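Local coordinates for transcriptional regulator of the TetR/AcrR family (PDB 3DCF), which probably binds DNA at regulatory regions and controls transcription as a repressor of the TetR/AcrR family, at residues I119-Y130 with A184-P193; T152-A160 with V171-L181. One frame throughout, in Å; residues are numbered along the deposited sequence.

Interaction 1 (I119-Y130 with A184-P193). Unlike the reference sequence in segment 119-130: L128 (reference Val).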
loop_
_atom_site.group_PDB
_atom_site.type_symbol
_atom_site.label_atom_id
_atom_site.label_comp_id
_atom_site.label_asym_id
_atom_site.label_seq_id
_atom_site.Cartn_x
_atom_site.Cartn_y
_atom_site.Cartn_z
ATOM N N ILE A 119 -2.783 -0.344 -13.094
ATOM C CA ILE A 119 -1.805 -0.828 -12.088
ATOM C C ILE A 119 -1.159 -2.157 -12.541
ATOM O O ILE A 119 0.079 -2.254 -12.606
ATOM C CB ILE A 119 -2.409 -1.021 -10.641
ATOM C CG1 ILE A 119 -2.958 0.283 -10.031
ATOM C CG2 ILE A 119 -1.366 -1.584 -9.683
ATOM C CD1 ILE A 119 -1.983 1.419 -9.921
ATOM N N LEU A 120 -2.006 -3.144 -12.870
ATOM C CA LEU A 120 -1.555 -4.495 -13.299
ATOM C C LEU A 120 -0.705 -4.504 -14.587
ATOM O O LEU A 120 0.128 -5.402 -14.771
ATOM C CB LEU A 120 -2.749 -5.459 -13.436
ATOM C CG LEU A 120 -3.590 -5.712 -12.174
ATOM C CD1 LEU A 120 -4.734 -6.646 -12.510
ATOM C CD2 LEU A 120 -2.770 -6.262 -10.996
ATOM N N ARG A 121 -0.924 -3.505 -15.451
ATOM C CA ARG A 121 -0.146 -3.302 -16.689
ATOM C C ARG A 121 1.179 -2.540 -16.469
ATOM O O ARG A 121 2.111 -2.681 -17.267
ATOM C CB ARG A 121 -0.979 -2.546 -17.739
ATOM C CG ARG A 121 -2.063 -3.360 -18.380
ATOM C CD ARG A 121 -2.915 -2.507 -19.295
ATOM N NE ARG A 121 -3.769 -3.343 -20.143
ATOM C CZ ARG A 121 -4.890 -3.973 -19.761
ATOM N NH1 ARG A 121 -5.345 -3.915 -18.506
ATOM N NH2 ARG A 121 -5.566 -4.701 -20.654
ATOM N N ASN A 122 1.255 -1.719 -15.424
ATOM C CA ASN A 122 2.454 -0.912 -15.136
ATOM C C ASN A 122 2.939 -1.198 -13.722
ATOM O O ASN A 122 3.103 -0.277 -12.911
ATOM C CB ASN A 122 2.164 0.591 -15.330
ATOM C CG ASN A 122 1.598 0.918 -16.713
ATOM O OD1 ASN A 122 2.330 1.367 -17.604
ATOM N ND2 ASN A 122 0.296 0.678 -16.903
ATOM N N LEU A 123 3.184 -2.486 -13.446
ATOM C CA LEU A 123 3.597 -2.938 -12.101
ATOM C C LEU A 123 4.942 -2.348 -11.628
ATOM O O LEU A 123 5.017 -1.861 -10.485
ATOM C CB LEU A 123 3.575 -4.479 -11.992
ATOM C CG LEU A 123 2.187 -5.149 -11.972
ATOM C CD1 LEU A 123 2.268 -6.645 -12.331
ATOM C CD2 LEU A 123 1.488 -4.934 -10.625
ATOM N N ASP A 124 5.971 -2.366 -12.490
ATOM C CA ASP A 124 7.296 -1.797 -12.141
ATOM C C ASP A 124 7.240 -0.278 -11.935
ATOM O O ASP A 124 7.955 0.251 -11.071
ATOM C CB ASP A 124 8.377 -2.130 -13.183
ATOM C CG ASP A 124 8.751 -3.616 -13.222
ATOM O OD1 ASP A 124 8.301 -4.422 -12.362
ATOM O OD2 ASP A 124 9.537 -3.970 -14.130
ATOM N N ALA A 125 6.405 0.403 -12.728
ATOM C CA ALA A 125 6.189 1.855 -12.594
ATOM C C ALA A 125 5.569 2.211 -11.236
ATOM O O ALA A 125 5.964 3.209 -10.633
ATOM C CB ALA A 125 5.313 2.389 -13.734
ATOM N N ASN A 126 4.618 1.388 -10.768
ATOM C CA ASN A 126 3.964 1.576 -9.451
ATOM C C ASN A 126 4.912 1.351 -8.267
ATOM O O ASN A 126 4.892 2.143 -7.313
ATOM C CB ASN A 126 2.692 0.716 -9.316
ATOM C CG ASN A 126 1.511 1.314 -10.048
ATOM O OD1 ASN A 126 1.096 0.816 -11.085
ATOM N ND2 ASN A 126 0.991 2.418 -9.527
ATOM N N THR A 127 5.728 0.288 -8.332
ATOM C CA THR A 127 6.769 0.009 -7.309
ATOM C C THR A 127 7.770 1.177 -7.275
ATOM O O THR A 127 8.205 1.601 -6.198
ATOM C CB THR A 127 7.543 -1.319 -7.601
ATOM O OG1 THR A 127 6.615 -2.408 -7.714
ATOM C CG2 THR A 127 8.594 -1.625 -6.508
ATOM N N LEU A 128 8.106 1.678 -8.472
ATOM C CA LEU A 128 8.987 2.839 -8.667
ATOM C C LEU A 128 8.326 4.145 -8.156
ATOM O O LEU A 128 9.018 5.009 -7.613
ATOM C CB LEU A 128 9.377 2.963 -10.157
ATOM C CG LEU A 128 10.467 3.912 -10.632
ATOM C CD1 LEU A 128 11.825 3.481 -10.092
ATOM C CD2 LEU A 128 10.485 3.913 -12.154
ATOM N N PHE A 129 7.003 4.273 -8.318
ATOM C CA PHE A 129 6.255 5.468 -7.879
ATOM C C PHE A 129 6.205 5.641 -6.343
ATOM O O PHE A 129 6.374 6.769 -5.853
ATOM C CB PHE A 129 4.816 5.448 -8.448
ATOM C CG PHE A 129 4.125 6.794 -8.452
ATOM C CD1 PHE A 129 3.462 7.275 -7.312
ATOM C CD2 PHE A 129 4.098 7.576 -9.620
ATOM C CE1 PHE A 129 2.801 8.540 -7.325
ATOM C CE2 PHE A 129 3.438 8.840 -9.644
ATOM C CZ PHE A 129 2.793 9.319 -8.496
ATOM N N TYR A 130 5.998 4.541 -5.603
ATOM C CA TYR A 130 5.802 4.571 -4.121
ATOM C C TYR A 130 6.976 4.198 -3.183
ATOM O O TYR A 130 6.875 4.459 -1.980
ATOM C CB TYR A 130 4.568 3.721 -3.756
ATOM C CG TYR A 130 3.278 4.229 -4.378
ATOM C CD1 TYR A 130 2.692 5.425 -3.931
ATOM C CD2 TYR A 130 2.630 3.520 -5.399
ATOM C CE1 TYR A 130 1.493 5.914 -4.489
ATOM C CE2 TYR A 130 1.428 3.997 -5.968
ATOM C CZ TYR A 130 0.865 5.195 -5.502
ATOM O OH TYR A 130 -0.306 5.682 -6.036
ATOM N N ALA A 184 -7.061 -0.962 -4.733
ATOM C CA ALA A 184 -6.620 -1.177 -6.122
ATOM C C ALA A 184 -5.090 -1.145 -6.251
ATOM O O ALA A 184 -4.509 -2.012 -6.898
ATOM C CB ALA A 184 -7.241 -0.130 -7.050
ATOM N N ILE A 185 -4.458 -0.150 -5.617
ATOM C CA ILE A 185 -2.993 0.046 -5.647
ATOM C C ILE A 185 -2.202 -1.112 -5.004
ATOM O O ILE A 185 -1.229 -1.578 -5.582
ATOM C CB ILE A 185 -2.592 1.411 -4.984
ATOM C CG1 ILE A 185 -3.135 2.603 -5.794
ATOM C CG2 ILE A 185 -1.058 1.550 -4.868
ATOM C CD1 ILE A 185 -3.184 3.925 -5.037
ATOM N N TRP A 186 -2.659 -1.610 -3.856
ATOM C CA TRP A 186 -1.969 -2.699 -3.089
ATOM C C TRP A 186 -1.644 -3.969 -3.892
ATOM O O TRP A 186 -0.750 -4.737 -3.517
ATOM C CB TRP A 186 -2.775 -3.064 -1.840
ATOM C CG TRP A 186 -2.019 -3.818 -0.789
ATOM C CD1 TRP A 186 -2.207 -5.118 -0.405
ATOM C CD2 TRP A 186 -0.957 -3.306 0.025
ATOM N NE1 TRP A 186 -1.329 -5.444 0.607
ATOM C CE2 TRP A 186 -0.547 -4.356 0.888
ATOM C CE3 TRP A 186 -0.304 -2.056 0.107
ATOM C CZ2 TRP A 186 0.488 -4.198 1.832
ATOM C CZ3 TRP A 186 0.737 -1.894 1.053
ATOM C CH2 TRP A 186 1.115 -2.966 1.904
ATOM N N THR A 187 -2.379 -4.185 -4.990
ATOM C CA THR A 187 -2.099 -5.262 -5.950
ATOM C C THR A 187 -0.625 -5.311 -6.402
ATOM O O THR A 187 -0.130 -6.413 -6.667
ATOM C CB THR A 187 -2.985 -5.153 -7.206
ATOM O OG1 THR A 187 -2.792 -3.872 -7.809
ATOM C CG2 THR A 187 -4.472 -5.326 -6.874
ATOM N N TYR A 188 0.072 -4.159 -6.462
ATOM C CA TYR A 188 1.497 -4.144 -6.876
ATOM C C TYR A 188 2.407 -4.939 -5.928
ATOM O O TYR A 188 3.425 -5.456 -6.367
ATOM C CB TYR A 188 2.060 -2.721 -7.164
ATOM C CG TYR A 188 2.640 -1.914 -5.995
ATOM C CD1 TYR A 188 3.974 -2.108 -5.558
ATOM C CD2 TYR A 188 1.891 -0.904 -5.371
ATOM C CE1 TYR A 188 4.519 -1.338 -4.488
ATOM C CE2 TYR A 188 2.424 -0.130 -4.313
ATOM C CZ TYR A 188 3.731 -0.345 -3.884
ATOM O OH TYR A 188 4.203 0.427 -2.854
ATOM N N ARG A 189 2.040 -5.027 -4.645
ATOM C CA ARG A 189 2.807 -5.817 -3.662
ATOM C C ARG A 189 2.491 -7.319 -3.659
ATOM O O ARG A 189 3.385 -8.095 -3.313
ATOM C CB ARG A 189 2.684 -5.243 -2.236
ATOM C CG ARG A 189 3.487 -3.941 -2.015
ATOM C CD ARG A 189 3.744 -3.660 -0.529
ATOM N NE ARG A 189 4.720 -4.558 0.140
ATOM C CZ ARG A 189 4.462 -5.661 0.874
ATOM N NH1 ARG A 189 3.223 -6.117 1.080
ATOM N NH2 ARG A 189 5.483 -6.333 1.422
ATOM N N TRP A 190 1.273 -7.729 -4.053
ATOM C CA TRP A 190 0.876 -9.163 -4.048
ATOM C C TRP A 190 0.610 -9.862 -5.405
ATOM O O TRP A 190 0.803 -11.083 -5.482
ATOM C CB TRP A 190 -0.314 -9.405 -3.098
ATOM C CG TRP A 190 -1.637 -8.837 -3.517
ATOM C CD1 TRP A 190 -2.173 -7.659 -3.117
ATOM C CD2 TRP A 190 -2.600 -9.443 -4.394
ATOM N NE1 TRP A 190 -3.409 -7.484 -3.685
ATOM C CE2 TRP A 190 -3.697 -8.559 -4.479
ATOM C CE3 TRP A 190 -2.645 -10.653 -5.116
ATOM C CZ2 TRP A 190 -4.837 -8.837 -5.258
ATOM C CZ3 TRP A 190 -3.780 -10.933 -5.902
ATOM C CH2 TRP A 190 -4.859 -10.023 -5.963
ATOM N N TYR A 191 0.162 -9.133 -6.437
ATOM C CA TYR A 191 -0.141 -9.751 -7.752
ATOM C C TYR A 191 1.095 -10.381 -8.450
ATOM O O TYR A 191 2.112 -9.709 -8.654
ATOM C CB TYR A 191 -0.839 -8.772 -8.710
ATOM C CG TYR A 191 -1.117 -9.356 -10.098
ATOM C CD1 TYR A 191 -2.046 -10.401 -10.279
ATOM C CD2 TYR A 191 -0.451 -8.867 -11.233
ATOM C CE1 TYR A 191 -2.304 -10.952 -11.569
ATOM C CE2 TYR A 191 -0.700 -9.407 -12.530
ATOM C CZ TYR A 191 -1.628 -10.445 -12.691
ATOM O OH TYR A 191 -1.855 -10.946 -13.959
ATOM N N ASP A 192 0.957 -11.660 -8.818
ATOM C CA ASP A 192 1.991 -12.460 -9.487
ATOM C C ASP A 192 1.490 -12.689 -10.931
ATOM O O ASP A 192 0.502 -13.414 -11.103
ATOM C CB ASP A 192 2.186 -13.803 -8.726
ATOM C CG ASP A 192 3.350 -14.660 -9.265
ATOM O OD1 ASP A 192 3.695 -14.577 -10.463
ATOM O OD2 ASP A 192 3.908 -15.450 -8.471
ATOM N N PRO A 193 2.151 -12.078 -11.959
ATOM C CA PRO A 193 1.711 -12.275 -13.367
ATOM C C PRO A 193 1.771 -13.737 -13.838
ATOM O O PRO A 193 0.935 -14.153 -14.642
ATOM C CB PRO A 193 2.689 -11.409 -14.182
ATOM C CG PRO A 193 3.302 -10.480 -13.222
ATOM C CD PRO A 193 3.331 -11.192 -11.901
#
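Y188 is the large bump of this contact: its side chain fills a hollow on helix 123-130, with CB against L123 and N126 and the ring against T127 and Y130. With CG between its own backbone N and carbonyl carbon (chi1 87°), the ring swings against that helix, one face over the N126 carbonyl and the T127 amide. T127 OG1 comes within 3.4 Å of Y188 CD1, but its hydroxyl is spent on its own helix, donating to L123 O, which also accepts from T127 N. Farther along, the rings of Y130 and Y188 are nearly parallel, at 15°, yet slid so far apart (centroids 6.0 Å) that they barely overlap. Instead Y188 OH lies 3.4 Å from Y130 CB, while Y130 CE2 meets I185 CG2 at 3.7 Å.

The complementary bump is I119, a knob in the hole formed by A184, I185, T187 and Y188. Its CG2 branch presses to 3.3 Å from T187 OG1. That hydroxyl is tied back to A184 O by a 2.7 Å hydrogen bond, so the knob meets an oxygen that already has a partner. L123 is a forked wedge: CD2 packs on the CA and CB of Y188, whereas CD1 reaches the edge of the Y191 ring, 3.7 Å from CD2 of Y191, and continues to P193. L120 covers a face of Y191, its CD2 3.9 Å from the ring centroid in a CH-pi contact.

Y130 also meets W186 of the second subunit edge-to-face, and L120 touches V203 of helix 199-212. This apolar interlocking, across the break at N122 between helices 104-121 and 123-130, belongs to the all-helical C-terminal domain of a TetR-family regulator, beside its dimer interface.

Interaction 2 (T152-A160 with V171-L181)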
loop_
_atom_site.group_PDB
_atom_site.type_symbol
_atom_site.label_atom_id
_atom_site.label_comp_id
_atom_site.label_asym_id
_atom_site.label_seq_id
_atom_site.Cartn_x
_atom_site.Cartn_y
_atom_site.Cartn_z
ATOM N N THR A 152 -7.242 11.884 -6.678
ATOM C CA THR A 152 -8.017 11.879 -5.436
ATOM C C THR A 152 -9.175 12.873 -5.485
ATOM O O THR A 152 -10.304 12.518 -5.160
ATOM C CB THR A 152 -7.112 12.189 -4.187
ATOM O OG1 THR A 152 -5.902 11.431 -4.257
ATOM C CG2 THR A 152 -7.821 11.849 -2.884
ATOM N N GLU A 153 -8.889 14.098 -5.925
ATOM C CA GLU A 153 -9.899 15.167 -5.989
ATOM C C GLU A 153 -11.041 14.906 -6.979
ATOM O O GLU A 153 -12.189 15.228 -6.660
ATOM C CB GLU A 153 -9.234 16.545 -6.177
ATOM C CG GLU A 153 -8.494 16.984 -4.880
ATOM C CD GLU A 153 -7.497 18.138 -5.052
ATOM O OE1 GLU A 153 -7.510 18.822 -6.101
ATOM O OE2 GLU A 153 -6.678 18.355 -4.126
ATOM N N ILE A 154 -10.729 14.298 -8.137
ATOM C CA ILE A 154 -11.743 13.893 -9.142
ATOM C C ILE A 154 -12.726 12.890 -8.516
ATOM O O ILE A 154 -13.942 13.045 -8.640
ATOM C CB ILE A 154 -11.116 13.249 -10.429
ATOM C CG1 ILE A 154 -10.300 14.265 -11.241
ATOM C CG2 ILE A 154 -12.201 12.705 -11.350
ATOM C CD1 ILE A 154 -9.390 13.625 -12.277
HETATM N N MSE A 155 -12.179 11.882 -7.839
HETATM C CA MSE A 155 -12.992 10.883 -7.164
HETATM C C MSE A 155 -13.688 11.410 -5.893
HETATM O O MSE A 155 -14.798 10.962 -5.597
HETATM C CB MSE A 155 -12.174 9.627 -6.885
HETATM C CG MSE A 155 -12.973 8.544 -6.202
HETATM SE SE MSE A 155 -12.323 6.771 -6.525
HETATM C CE MSE A 155 -12.631 6.694 -8.479
ATOM N N GLN A 156 -13.045 12.323 -5.149
ATOM C CA GLN A 156 -13.651 12.923 -3.929
ATOM C C GLN A 156 -14.967 13.622 -4.234
ATOM O O GLN A 156 -15.979 13.345 -3.572
ATOM C CB GLN A 156 -12.731 13.931 -3.220
ATOM C CG GLN A 156 -11.760 13.315 -2.237
ATOM C CD GLN A 156 -10.870 14.349 -1.543
ATOM O OE1 GLN A 156 -11.003 15.564 -1.748
ATOM N NE2 GLN A 156 -9.953 13.862 -0.715
ATOM N N ARG A 157 -14.932 14.526 -5.220
ATOM C CA ARG A 157 -16.128 15.278 -5.656
ATOM C C ARG A 157 -17.240 14.344 -6.150
ATOM O O ARG A 157 -18.414 14.541 -5.819
ATOM C CB ARG A 157 -15.781 16.293 -6.755
ATOM C CG ARG A 157 -14.845 17.417 -6.295
ATOM C CD ARG A 157 -14.664 18.502 -7.376
ATOM N NE ARG A 157 -13.983 18.016 -8.587
ATOM C CZ ARG A 157 -12.661 18.018 -8.812
ATOM N NH1 ARG A 157 -11.780 18.481 -7.913
ATOM N NH2 ARG A 157 -12.205 17.536 -9.972
ATOM N N LEU A 158 -16.830 13.306 -6.880
ATOM C CA LEU A 158 -17.730 12.306 -7.467
ATOM C C LEU A 158 -18.390 11.412 -6.384
ATOM O O LEU A 158 -19.547 10.999 -6.553
ATOM C CB LEU A 158 -16.964 11.466 -8.520
ATOM C CG LEU A 158 -17.652 11.036 -9.797
ATOM C CD1 LEU A 158 -18.080 12.284 -10.577
ATOM C CD2 LEU A 158 -16.689 10.185 -10.644
ATOM N N TYR A 159 -17.665 11.107 -5.295
ATOM C CA TYR A 159 -18.216 10.306 -4.180
ATOM C C TYR A 159 -19.246 11.134 -3.364
ATOM O O TYR A 159 -20.247 10.573 -2.904
ATOM C CB TYR A 159 -17.114 9.707 -3.278
ATOM C CG TYR A 159 -17.624 8.590 -2.385
ATOM C CD1 TYR A 159 -18.210 8.864 -1.136
ATOM C CD2 TYR A 159 -17.539 7.256 -2.784
ATOM C CE1 TYR A 159 -18.700 7.832 -0.309
ATOM C CE2 TYR A 159 -18.027 6.211 -1.960
ATOM C CZ TYR A 159 -18.609 6.510 -0.724
ATOM O OH TYR A 159 -19.093 5.500 0.093
ATOM N N ALA A 160 -18.993 12.440 -3.202
ATOM C CA ALA A 160 -19.918 13.380 -2.520
ATOM C C ALA A 160 -21.268 13.540 -3.236
ATOM O O ALA A 160 -22.306 13.627 -2.567
ATOM C CB ALA A 160 -19.277 14.745 -2.356
ATOM N N VAL A 171 -20.343 7.629 3.961
ATOM C CA VAL A 171 -19.047 7.725 4.671
ATOM C C VAL A 171 -18.328 8.949 4.093
ATOM O O VAL A 171 -18.650 9.385 2.989
ATOM C CB VAL A 171 -18.151 6.446 4.508
ATOM C CG1 VAL A 171 -18.862 5.206 5.073
ATOM C CG2 VAL A 171 -17.738 6.216 3.040
ATOM N N ASP A 172 -17.369 9.493 4.836
ATOM C CA ASP A 172 -16.590 10.656 4.399
ATOM C C ASP A 172 -15.943 10.377 3.022
ATOM O O ASP A 172 -15.318 9.331 2.868
ATOM C CB ASP A 172 -15.518 10.986 5.454
ATOM C CG ASP A 172 -14.619 12.143 5.050
ATOM O OD1 ASP A 172 -13.606 11.889 4.369
ATOM O OD2 ASP A 172 -14.917 13.295 5.438
ATOM N N PRO A 173 -16.119 11.274 2.019
ATOM C CA PRO A 173 -15.508 11.109 0.673
ATOM C C PRO A 173 -13.998 10.831 0.634
ATOM O O PRO A 173 -13.550 10.007 -0.178
ATOM C CB PRO A 173 -15.789 12.455 -0.012
ATOM C CG PRO A 173 -16.987 12.966 0.628
ATOM C CD PRO A 173 -16.931 12.506 2.068
ATOM N N THR A 174 -13.240 11.512 1.502
ATOM C CA THR A 174 -11.784 11.333 1.575
ATOM C C THR A 174 -11.407 9.918 2.017
ATOM O O THR A 174 -10.489 9.337 1.449
ATOM C CB THR A 174 -11.103 12.367 2.508
ATOM O OG1 THR A 174 -11.628 13.668 2.228
ATOM C CG2 THR A 174 -9.587 12.367 2.310
ATOM N N VAL A 175 -12.122 9.375 3.004
ATOM C CA VAL A 175 -11.881 8.003 3.515
ATOM C C VAL A 175 -12.245 6.925 2.486
ATOM O O VAL A 175 -11.498 5.955 2.328
ATOM C CB VAL A 175 -12.656 7.714 4.835
ATOM C CG1 VAL A 175 -12.450 6.237 5.306
ATOM C CG2 VAL A 175 -12.237 8.699 5.919
ATOM N N ALA A 176 -13.390 7.091 1.813
ATOM C CA ALA A 176 -13.824 6.154 0.774
ATOM C C ALA A 176 -12.824 6.136 -0.372
ATOM O O ALA A 176 -12.334 5.076 -0.722
ATOM C CB ALA A 176 -15.234 6.498 0.250
ATOM N N THR A 177 -12.499 7.321 -0.894
ATOM C CA THR A 177 -11.567 7.505 -2.031
ATOM C C THR A 177 -10.165 6.886 -1.800
ATOM O O THR A 177 -9.678 6.141 -2.663
ATOM C CB THR A 177 -11.464 9.018 -2.412
ATOM O OG1 THR A 177 -12.782 9.512 -2.670
ATOM C CG2 THR A 177 -10.553 9.271 -3.639
ATOM N N ALA A 178 -9.548 7.168 -0.650
ATOM C CA ALA A 178 -8.228 6.596 -0.283
ATOM C C ALA A 178 -8.281 5.079 -0.044
ATOM O O ALA A 178 -7.311 4.370 -0.353
ATOM C CB ALA A 178 -7.634 7.306 0.961
ATOM N N THR A 179 -9.401 4.598 0.500
ATOM C CA THR A 179 -9.602 3.165 0.764
ATOM C C THR A 179 -9.837 2.365 -0.525
ATOM O O THR A 179 -9.252 1.281 -0.696
ATOM C CB THR A 179 -10.775 2.928 1.765
ATOM O OG1 THR A 179 -10.475 3.561 3.022
ATOM C CG2 THR A 179 -11.032 1.418 1.988
ATOM N N LEU A 180 -10.686 2.892 -1.410
ATOM C CA LEU A 180 -11.018 2.218 -2.682
ATOM C C LEU A 180 -9.810 2.204 -3.623
ATOM O O LEU A 180 -9.487 1.159 -4.197
ATOM C CB LEU A 180 -12.230 2.871 -3.373
ATOM C CG LEU A 180 -13.626 2.864 -2.709
ATOM C CD1 LEU A 180 -14.593 3.777 -3.536
ATOM C CD2 LEU A 180 -14.188 1.446 -2.518
ATOM N N LEU A 181 -9.163 3.369 -3.782
ATOM C CA LEU A 181 -7.933 3.489 -4.590
ATOM C C LEU A 181 -6.809 2.683 -3.938
ATOM O O LEU A 181 -6.093 1.981 -4.633
ATOM C CB LEU A 181 -7.502 4.953 -4.779
ATOM C CG LEU A 181 -8.377 5.875 -5.646
ATOM C CD1 LEU A 181 -7.848 7.294 -5.582
ATOM C CD2 LEU A 181 -8.473 5.388 -7.121
#
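P173 O is gripped from opposite faces of its carbonyl plane by two donors of T177: the backbone N at 3.0 Å and OG1 at 2.7 Å. The second bond fixes the rotation of T177, whose side chain is a knob among T152, M155, Q156 and Y159. Its methyl, CG2, lies anti to the backbone N and touches M155 CG at 3.6 Å, while M155, a selenomethionine extended as far as SE, brings that atom to 4.1 Å from L181 CD2. At the other end Y159 spreads its ring beneath A176, whose CB stands 3.6 Å from the ring centroid and only 14° off the normal, a CH-pi contact. The ring's OH passes V171 CG2 at 3.3 Å and hydrogen-bonds to L169 O, which anchors this buried phenol. D172 is the N-cap of helix 173-185, its OD1 accepting from V175 N, and its OD2 forms a salt bridge to R196 of the second subunit.

The axes of the two segments pass at 8.8 Å, their directions 126° apart, a steep crossing. M155 also touches F94 of helix 75-98 and I108 and L111 of helix 104-121, so the contact packs against both helices, while Y159 packs on L209 of the second subunit.

In the fold
The centres of the two contacts lie about 21 Å apart, and both use helix 173-185: interaction 2 takes most of its length, from P173 to L181, interaction 1 its last residues and the turn beyond. Along the chain the order is 119-130, 152-160, 171-181, 184-193, so the pair 152-160/171-181 falls wholly between the two segments of interaction 1. Helix 173-185 is thus held along most of its length by helix 138-164 and near its finish by the junction of helices 104-121 and 123-130. Both contacts also touch the second subunit, which places the shared helix at the dimer interface of the C-terminal domain, consistent with how TetR-family regulators dimerise.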